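Local coordinates for eukaryotic translation initiation factor 4 gamma 2 (PDB 4IUL), which probably acts in translation initiation as an eIF4G-family factor whose MIF4G domain, built of HEAT repeats, interacts with the helicase eIF4A, at residues 141-144 / 145-149. Sequence-based numbering, arbitrary orientation.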
loop_
_atom_site.group_PDB
_atom_site.type_symbol
_atom_site.label_atom_id
_atom_site.label_comp_id
_atom_site.label_asym_id
_atom_site.label_seq_id
_atom_site.Cartn_x
_atom_site.Cartn_y
_atom_site.Cartn_z
ATOM N N GLU A 141 24.754 -11.083 -4.128
ATOM C CA GLU A 141 23.347 -11.440 -4.203
ATOM C C GLU A 141 22.653 -11.134 -2.876
ATOM O O GLU A 141 21.471 -10.800 -2.844
ATOM C CB GLU A 141 23.214 -12.932 -4.515
ATOM C CG GLU A 141 23.873 -13.363 -5.820
ATOM C CD GLU A 141 24.064 -14.868 -5.913
ATOM O OE1 GLU A 141 24.898 -15.410 -5.156
ATOM O OE2 GLU A 141 23.381 -15.512 -6.736
ATOM N N GLU A 142 23.401 -11.250 -1.782
ATOM C CA GLU A 142 22.853 -10.999 -0.453
ATOM C C GLU A 142 22.418 -9.553 -0.287
ATOM O O GLU A 142 21.411 -9.272 0.360
ATOM C CB GLU A 142 23.881 -11.351 0.623
ATOM C CG GLU A 142 23.347 -11.217 2.043
ATOM C CD GLU A 142 22.109 -12.068 2.284
ATOM O OE1 GLU A 142 22.179 -13.298 2.068
ATOM O OE2 GLU A 142 21.066 -11.508 2.692
ATOM N N GLU A 143 23.181 -8.636 -0.866
ATOM C CA GLU A 143 22.844 -7.224 -0.771
ATOM C C GLU A 143 21.605 -6.925 -1.613
ATOM O O GLU A 143 20.825 -6.023 -1.305
ATOM C CB GLU A 143 24.015 -6.366 -1.244
ATOM C CG GLU A 143 23.711 -4.881 -1.251
ATOM C CD GLU A 143 23.272 -4.369 0.110
ATOM O OE1 GLU A 143 22.884 -3.184 0.198
ATOM O OE2 GLU A 143 23.316 -5.145 1.089
ATOM N N GLN A 144 21.428 -7.697 -2.676
ATOM C CA GLN A 144 20.293 -7.526 -3.564
ATOM C C GLN A 144 19.000 -7.897 -2.841
ATOM O O GLN A 144 18.017 -7.158 -2.889
ATOM C CB GLN A 144 20.470 -8.409 -4.798
ATOM C CG GLN A 144 19.942 -7.781 -6.059
ATOM C CD GLN A 144 20.408 -6.348 -6.203
ATOM O OE1 GLN A 144 21.598 -6.053 -6.066
ATOM N NE2 GLN A 144 19.472 -5.444 -6.476
ATOM N N ARG A 145 19.012 -9.042 -2.167
ATOM C CA ARG A 145 17.844 -9.511 -1.440
ATOM C C ARG A 145 17.427 -8.523 -0.356
ATOM O O ARG A 145 16.239 -8.300 -0.141
ATOM C CB ARG A 145 18.126 -10.876 -0.803
ATOM C CG ARG A 145 16.891 -11.542 -0.214
ATOM C CD ARG A 145 17.217 -12.890 0.412
ATOM N NE ARG A 145 16.009 -13.664 0.711
ATOM C CZ ARG A 145 15.082 -13.315 1.604
ATOM N NH1 ARG A 145 15.211 -12.195 2.308
ATOM N NH2 ARG A 145 14.018 -14.089 1.788
ATOM N N ALA A 146 18.405 -7.927 0.318
ATOM C CA ALA A 146 18.122 -6.973 1.386
ATOM C C ALA A 146 17.434 -5.713 0.868
ATOM O O ALA A 146 16.670 -5.068 1.589
ATOM C CB ALA A 146 19.407 -6.606 2.109
ATOM N N ILE A 147 17.710 -5.359 -0.381
ATOM C CA ILE A 147 17.094 -4.182 -0.970
ATOM C C ILE A 147 15.653 -4.493 -1.377
ATOM O O ILE A 147 14.756 -3.671 -1.184
ATOM C CB ILE A 147 17.900 -3.689 -2.193
ATOM C CG1 ILE A 147 19.194 -3.027 -1.718
ATOM C CG2 ILE A 147 17.075 -2.710 -3.012
ATOM C CD1 ILE A 147 20.105 -2.578 -2.837
ATOM N N ALA A 148 15.433 -5.683 -1.929
ATOM C CA ALA A 148 14.097 -6.091 -2.354
ATOM C C ALA A 148 13.194 -6.272 -1.137
ATOM O O ALA A 148 11.979 -6.077 -1.211
ATOM C CB ALA A 148 14.171 -7.386 -3.144
ATOM N N LYS A 149 13.801 -6.652 -0.018
ATOM C CA LYS A 149 13.067 -6.852 1.222
ATOM C C LYS A 149 12.569 -5.486 1.704
ATOM O O LYS A 149 11.497 -5.376 2.299
ATOM C CB LYS A 149 13.983 -7.484 2.271
ATOM C CG LYS A 149 13.267 -8.252 3.368
ATOM C CD LYS A 149 12.733 -9.594 2.865
ATOM C CE LYS A 149 12.103 -10.390 4.006
ATOM N NZ LYS A 149 11.602 -11.726 3.570
#
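Ile-147 lays its CG1 against the carbonyl oxygen of Glu-143, 3.4 Å away, one turn back along the first coils of helix 141-163. CG1 stands anti to the carbonyl carbon (chi1 -73°), which turns this branch toward the preceding turn. The close-packed part is the backbone: Arg-145 N bonds to Glu-141 O at 3.1 Å and Ala-148 N to Gln-144 O at 3.1 Å, the i to i+4 pattern of an α-helix, here in the HEAT-repeat fold of the MIF4G domain. The amide of Ile-147 is gripped less well, with weak bonds to both Glu-143 O and Gln-144 O. Ala-146 CB rests 3.7 Å from Glu-143 O. The outer side is looser. The Glu-143 chain bends at chi2 and crosses Ile-147 at a slant, its OE1 only grazing CD1 at 4.2 Å. Glu-142 OE2 stays 5.8 Å from Arg-145 NE, so any attraction between them would act at a distance. Arg-145, the buried residue here, runs extended from CG to NE and leaves the turn for the fold, touching Tyr-130 and Arg-186 in loops; its NH2 makes a long, weak ion pair with Asp-131. Beside it Lys-149 meets Val-127, which Arg-145 also touches, setting this opening of helix 141-163 against the end of helix 107-127.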